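Local coordinates for protein DNA helicase RecQ (Deinococcus radiodurans, PDB 4Q48) that probably couples ATP hydrolysis to the unwinding of duplex DNA in the 3'-5' direction and is represented here by its catalytic core, at residues 372-377 and 477-482; 414-419 and 463-468. All blocks are in the same frame, centred on the assembly; numbering follows the deposited sequence.

In the fold
Both contacts use helix 467-479 of the RQC domain, one at each end of it. Contact 2 lies at its N-terminal end and stays within the RQC domain, where residues 463-468 meet the first turns of helix 414-426. Contact 1 lies at its C-terminal end and reaches across to helix 359-376 of the zinc-binding region. Their centres are about 18 Å apart. Along the chain, contact 2 is nested inside the loop that contact 1 closes. Leu477 joins the two sites, its CD1 lying 3.9 Å from Ala417 O. The helix is thus packed inside its own domain and also touches the zinc-binding region.

Contact 1. Residues 372-377 and 477-482; sequences LLTYCE and LVSLGY
Thr374 meets Ser479 and Leu480 in a small surface contact between two domains. It joins the C-terminal end of helix 359-376, in the zinc-binding region, to the C-terminal end of helix 467-479, in the RQC domain. About 112 Å² is buried between the segments, both sides summed. The backbones are nearest at Thr374 and Ser479, whose CA atoms are 6.7 Å apart.

The bond from CA to CB of Thr374 points toward the other segment, and both branches touch it. Its OG1 lies 3.4 Å from Ser479 CB. Its CG2 lies 3.8 Å from Leu480 CD2, a methyl-to-methyl contact between side chains that cross obliquely. With chi1 at -66°, CG2 is anti to the backbone N, and OG1 sits beside that N. This places OG1 where it can bond to the carbonyl O of Asp370, one turn back in the same helix.

The hydroxyl of Ser479 is turned the same way, beside its own backbone N. Its OG is 3.5 Å from Thr374 OG1, but it bonds to the carboxylate of Asp370 and, weakly, to Arg475 O. Asp370 therefore serves both hydroxyls, one through its backbone and one through its side chain. The bond from Ser479 to the Asp370 carboxylate adds a polar link between the two helices.

Leu480 also touches Leu507, so its side chain packs within the RQC domain as well. Just after it, the chain leaves the helix at Gly481. The positive phi of this glycine (81°) and two bonds back into the last turn make a Schellman motif. The contact is a helix-end interface between the zinc-binding and RQC domains of a RecQ catalytic core, with the side chain of Leu480 about 13 Å from the bound zinc ion.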
loop_
_atom_site.group_PDB
_atom_site.type_symbol
_atom_site.label_atom_id
_atom_site.label_comp_id
_atom_site.label_asym_id
_atom_site.label_seq_id
_atom_site.Cartn_x
_atom_site.Cartn_y
_atom_site.Cartn_z
ATOM N N LEU A 372 -0.556 9.960 -5.614
ATOM C CA LEU A 372 -0.980 10.761 -4.483
ATOM C C LEU A 372 -1.819 11.974 -4.915
ATOM O O LEU A 372 -2.923 12.197 -4.407
ATOM C CB LEU A 372 0.249 11.204 -3.690
ATOM C CG LEU A 372 0.004 11.970 -2.389
ATOM C CD1 LEU A 372 -1.033 11.258 -1.529
ATOM C CD2 LEU A 372 1.310 12.045 -1.640
ATOM N N LEU A 373 -1.306 12.710 -5.901
ATOM C CA LEU A 373 -2.012 13.838 -6.498
ATOM C C LEU A 373 -3.369 13.437 -7.084
ATOM O O LEU A 373 -4.355 14.171 -6.966
ATOM C CB LEU A 373 -1.141 14.489 -7.572
ATOM C CG LEU A 373 0.051 15.289 -7.040
ATOM C CD1 LEU A 373 0.791 15.964 -8.163
ATOM C CD2 LEU A 373 -0.426 16.343 -6.077
ATOM N N THR A 374 -3.435 12.272 -7.711
ATOM C CA THR A 374 -4.708 11.802 -8.236
ATOM C C THR A 374 -5.711 11.602 -7.102
ATOM O O THR A 374 -6.885 11.929 -7.253
ATOM C CB THR A 374 -4.507 10.545 -9.045
ATOM O OG1 THR A 374 -3.743 10.898 -10.198
ATOM C CG2 THR A 374 -5.806 9.962 -9.491
ATOM N N TYR A 375 -5.248 11.085 -5.960
ATOM C CA TYR A 375 -6.104 10.951 -4.780
ATOM C C TYR A 375 -6.491 12.328 -4.248
ATOM O O TYR A 375 -7.654 12.559 -3.915
ATOM C CB TYR A 375 -5.428 10.111 -3.693
ATOM C CG TYR A 375 -6.064 10.221 -2.326
ATOM C CD1 TYR A 375 -7.307 9.661 -2.064
ATOM C CD2 TYR A 375 -5.417 10.882 -1.292
ATOM C CE1 TYR A 375 -7.893 9.762 -0.820
ATOM C CE2 TYR A 375 -5.993 10.992 -0.046
ATOM C CZ TYR A 375 -7.229 10.417 0.188
ATOM O OH TYR A 375 -7.795 10.505 1.442
ATOM N N CYS A 376 -5.535 13.247 -4.165
ATOM C CA CYS A 376 -5.850 14.589 -3.669
ATOM C C CYS A 376 -6.935 15.268 -4.508
ATOM O O CYS A 376 -7.720 16.058 -4.000
ATOM C CB CYS A 376 -4.590 15.468 -3.609
ATOM S SG CYS A 376 -3.381 14.932 -2.331
ATOM N N GLU A 377 -6.961 14.974 -5.795
ATOM C CA GLU A 377 -7.842 15.680 -6.727
ATOM C C GLU A 377 -9.177 15.007 -7.009
ATOM O O GLU A 377 -9.871 15.389 -7.963
ATOM C CB GLU A 377 -7.089 15.908 -8.045
ATOM C CG GLU A 377 -6.257 17.165 -8.030
ATOM C CD GLU A 377 -5.068 17.075 -8.947
ATOM O OE1 GLU A 377 -5.089 16.211 -9.851
ATOM O OE2 GLU A 377 -4.100 17.850 -8.745
ATOM N N LEU A 477 -7.590 8.948 -17.583
ATOM C CA LEU A 477 -7.925 7.531 -17.704
ATOM C C LEU A 477 -6.735 6.696 -17.277
ATOM O O LEU A 477 -6.894 5.624 -16.683
ATOM C CB LEU A 477 -8.349 7.174 -19.126
ATOM C CG LEU A 477 -9.759 7.635 -19.495
ATOM C CD1 LEU A 477 -9.995 7.547 -21.001
ATOM C CD2 LEU A 477 -10.774 6.845 -18.728
ATOM N N VAL A 478 -5.537 7.200 -17.549
ATOM C CA VAL A 478 -4.339 6.481 -17.141
ATOM C C VAL A 478 -4.256 6.512 -15.628
ATOM O O VAL A 478 -4.101 5.457 -14.998
ATOM C CB VAL A 478 -3.040 7.055 -17.760
ATOM C CG1 VAL A 478 -1.827 6.374 -17.147
ATOM C CG2 VAL A 478 -3.041 6.840 -19.259
ATOM N N SER A 479 -4.360 7.709 -15.047
ATOM C CA SER A 479 -4.202 7.846 -13.594
ATOM C C SER A 479 -5.176 7.028 -12.797
ATOM O O SER A 479 -4.814 6.528 -11.743
ATOM C CB SER A 479 -4.318 9.292 -13.154
ATOM O OG SER A 479 -3.160 9.980 -13.553
ATOM N N LEU A 480 -6.391 6.860 -13.309
ATOM C CA LEU A 480 -7.417 6.154 -12.563
ATOM C C LEU A 480 -7.408 4.642 -12.877
ATOM O O LEU A 480 -8.189 3.856 -12.309
ATOM C CB LEU A 480 -8.777 6.793 -12.841
ATOM C CG LEU A 480 -8.880 8.224 -12.250
ATOM C CD1 LEU A 480 -10.016 9.078 -12.825
ATOM C CD2 LEU A 480 -8.983 8.214 -10.718
ATOM N N GLY A 481 -6.490 4.233 -13.757
ATOM C CA GLY A 481 -6.325 2.828 -14.102
ATOM C C GLY A 481 -7.320 2.291 -15.130
ATOM O O GLY A 481 -7.478 1.076 -15.268
ATOM N N TYR A 482 -7.999 3.188 -15.848
ATOM C CA TYR A 482 -8.803 2.738 -16.971
ATOM C C TYR A 482 -7.879 2.439 -18.122
ATOM O O TYR A 482 -8.182 1.597 -18.963
ATOM C CB TYR A 482 -9.824 3.768 -17.374
ATOM C CG TYR A 482 -10.915 3.944 -16.361
ATOM C CD1 TYR A 482 -11.964 3.040 -16.277
ATOM C CD2 TYR A 482 -10.883 4.999 -15.457
ATOM C CE1 TYR A 482 -12.951 3.207 -15.340
ATOM C CE2 TYR A 482 -11.858 5.154 -14.531
ATOM C CZ TYR A 482 -12.884 4.266 -14.477
ATOM O OH TYR A 482 -13.858 4.446 -13.536
#

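Contact 2. Residues 414-419 and 463-468; sequences TREAQM and KEHDEK
Glu416 and His465 cross at about a right angle and are joined by a hydrogen bond. His465 NE2 donates to Glu416 OE2 at 2.6 Å, using the anti lone pair of that oxygen, the one away from OE1. The bond is bent, with an N-H...O angle of 135°. The oxygen sits at the edge of the ring, tilted 25° from its plane. Carboxylate and ring planes are 70° apart.

The first torsion puts Glu416 CG 3.4 Å from His465 NE2; the bend at the next bond swings the carboxylate to the ring edge. The contact thus combines a polar grip with the flank of the glutamate chain. On one face of the imidazole, Glu464 CG lies 3.8 Å above the plane, offset toward the rim.

Charges gather around the bond. Glu464 OE2 is 4.3 Å from Glu416 OE2, a like-charge approach. Arg415 NH2 approaches both acids. It forms a long salt bridge of 3.9 Å to Glu416 OE2. It is 4.3 Å from Glu464 OE2, well off the guanidinium plane, so no N-H points at that oxygen. Arg415 would probably ease the repulsion between the two carboxylates. With an alanine in place of Glu416, His465 NE2 would probably lose its acceptor and the imidazole would be freer to turn.

Glu416 is buried in helix 414-426, where its side chain also packs on Trp470 and Val473 of helix 467-479. Met419, one turn on, rests on Trp470 too. His465 immediately precedes the N-cap residue Asp466, so the bond ties the loop leading into helix 467-479 to the start of helix 414-426.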
loop_
_atom_site.group_PDB
_atom_site.type_symbol
_atom_site.label_atom_id
_atom_site.label_comp_id
_atom_site.label_asym_id
_atom_site.label_seq_id
_atom_site.Cartn_x
_atom_site.Cartn_y
_atom_site.Cartn_z
ATOM N N THR A 414 -17.444 11.563 -19.471
ATOM C CA THR A 414 -17.761 10.157 -19.675
ATOM C C THR A 414 -17.807 9.774 -21.159
ATOM O O THR A 414 -17.286 8.747 -21.562
ATOM C CB THR A 414 -19.104 9.838 -19.014
ATOM O OG1 THR A 414 -19.023 10.098 -17.597
ATOM C CG2 THR A 414 -19.524 8.422 -19.303
ATOM N N ARG A 415 -18.433 10.624 -21.964
ATOM C CA ARG A 415 -18.611 10.413 -23.400
ATOM C C ARG A 415 -17.245 10.385 -24.083
ATOM O O ARG A 415 -16.978 9.568 -24.976
ATOM C CB ARG A 415 -19.495 11.549 -23.958
ATOM C CG ARG A 415 -19.812 11.588 -25.447
ATOM C CD ARG A 415 -20.806 12.743 -25.793
ATOM N NE ARG A 415 -20.321 14.096 -25.438
ATOM C CZ ARG A 415 -21.043 15.029 -24.791
ATOM N NH1 ARG A 415 -22.308 14.780 -24.418
ATOM N NH2 ARG A 415 -20.503 16.221 -24.513
ATOM N N GLU A 416 -16.370 11.285 -23.651
ATOM C CA GLU A 416 -15.031 11.376 -24.220
ATOM C C GLU A 416 -14.169 10.199 -23.753
ATOM O O GLU A 416 -13.346 9.676 -24.516
ATOM C CB GLU A 416 -14.376 12.718 -23.851
ATOM C CG GLU A 416 -14.893 13.940 -24.631
ATOM C CD GLU A 416 -16.249 14.474 -24.147
ATOM O OE1 GLU A 416 -16.848 13.932 -23.180
ATOM O OE2 GLU A 416 -16.732 15.452 -24.757
ATOM N N ALA A 417 -14.352 9.798 -22.499
ATOM C CA ALA A 417 -13.637 8.651 -21.969
ATOM C C ALA A 417 -13.971 7.424 -22.796
ATOM O O ALA A 417 -13.068 6.672 -23.158
ATOM C CB ALA A 417 -13.956 8.416 -20.502
ATOM N N GLN A 418 -15.250 7.249 -23.139
ATOM C CA GLN A 418 -15.658 6.093 -23.951
ATOM C C GLN A 418 -14.984 6.145 -25.332
ATOM O O GLN A 418 -14.380 5.156 -25.775
ATOM C CB GLN A 418 -17.168 6.028 -24.120
ATOM C CG GLN A 418 -18.004 5.833 -22.857
ATOM C CD GLN A 418 -19.515 6.014 -23.135
ATOM O OE1 GLN A 418 -19.924 6.469 -24.218
ATOM N NE2 GLN A 418 -20.335 5.659 -22.167
ATOM N N MET A 419 -15.058 7.300 -25.999
ATOM C CA MET A 419 -14.388 7.452 -27.285
ATOM C C MET A 419 -12.927 7.062 -27.182
ATOM O O MET A 419 -12.395 6.338 -28.027
ATOM C CB MET A 419 -14.472 8.861 -27.785
ATOM C CG MET A 419 -15.721 9.199 -28.462
ATOM S SD MET A 419 -15.684 10.954 -28.867
ATOM C CE MET A 419 -17.410 11.361 -28.542
ATOM N N LYS A 463 -13.299 14.931 -33.411
ATOM C CA LYS A 463 -12.826 16.169 -34.047
ATOM C C LYS A 463 -13.387 17.399 -33.327
ATOM O O LYS A 463 -12.866 18.504 -33.445
ATOM C CB LYS A 463 -13.212 16.199 -35.539
ATOM C CG LYS A 463 -14.717 16.144 -35.773
ATOM C CD LYS A 463 -15.097 16.308 -37.238
ATOM C CE LYS A 463 -16.581 16.685 -37.370
ATOM N NZ LYS A 463 -16.963 17.109 -38.760
ATOM N N GLU A 464 -14.413 17.145 -32.527
ATOM C CA GLU A 464 -15.099 18.119 -31.687
ATOM C C GLU A 464 -14.188 18.885 -30.718
ATOM O O GLU A 464 -14.401 20.068 -30.453
ATOM C CB GLU A 464 -16.168 17.359 -30.903
ATOM C CG GLU A 464 -16.833 18.110 -29.777
ATOM C CD GLU A 464 -17.718 17.190 -28.957
ATOM O OE1 GLU A 464 -17.729 15.970 -29.262
ATOM O OE2 GLU A 464 -18.364 17.681 -27.996
ATOM N N HIS A 465 -13.184 18.193 -30.186
ATOM C CA HIS A 465 -12.288 18.725 -29.162
ATOM C C HIS A 465 -10.944 18.993 -29.770
ATOM O O HIS A 465 -10.689 18.606 -30.907
ATOM C CB HIS A 465 -12.126 17.747 -27.997
ATOM C CG HIS A 465 -13.377 17.537 -27.201
ATOM N ND1 HIS A 465 -13.795 18.422 -26.230
ATOM C CD2 HIS A 465 -14.324 16.572 -27.266
ATOM C CE1 HIS A 465 -14.933 17.996 -25.709
ATOM N NE2 HIS A 465 -15.278 16.880 -26.326
ATOM N N ASP A 466 -10.100 19.709 -29.042
ATOM C CA ASP A 466 -8.748 19.956 -29.521
ATOM C C ASP A 466 -7.739 19.015 -28.882
ATOM O O ASP A 466 -8.081 18.219 -28.002
ATOM C CB ASP A 466 -8.359 21.415 -29.296
ATOM C CG ASP A 466 -8.657 21.894 -27.895
ATOM O OD1 ASP A 466 -8.550 21.091 -26.941
ATOM O OD2 ASP A 466 -9.030 23.086 -27.761
ATOM N N GLU A 467 -6.490 19.132 -29.313
ATOM C CA GLU A 467 -5.432 18.252 -28.850
ATOM C C GLU A 467 -5.259 18.230 -27.343
ATOM O O GLU A 467 -4.868 17.208 -26.781
ATOM C CB GLU A 467 -4.109 18.655 -29.485
ATOM C CG GLU A 467 -2.976 17.769 -29.071
ATOM C CD GLU A 467 -1.730 18.008 -29.878
ATOM O OE1 GLU A 467 -1.859 18.372 -31.070
ATOM O OE2 GLU A 467 -0.627 17.782 -29.329
ATOM N N LYS A 468 -5.537 19.356 -26.687
ATOM C CA LYS A 468 -5.213 19.488 -25.264
ATOM C C LYS A 468 -6.166 18.689 -24.361
ATOM O O LYS A 468 -5.754 18.111 -23.350
ATOM C CB LYS A 468 -5.191 20.978 -24.853
ATOM C CG LYS A 468 -6.554 21.642 -24.599
ATOM C CD LYS A 468 -6.427 23.107 -24.165
ATOM C CE LYS A 468 -6.553 23.251 -22.644
ATOM N NZ LYS A 468 -6.584 24.681 -22.161
#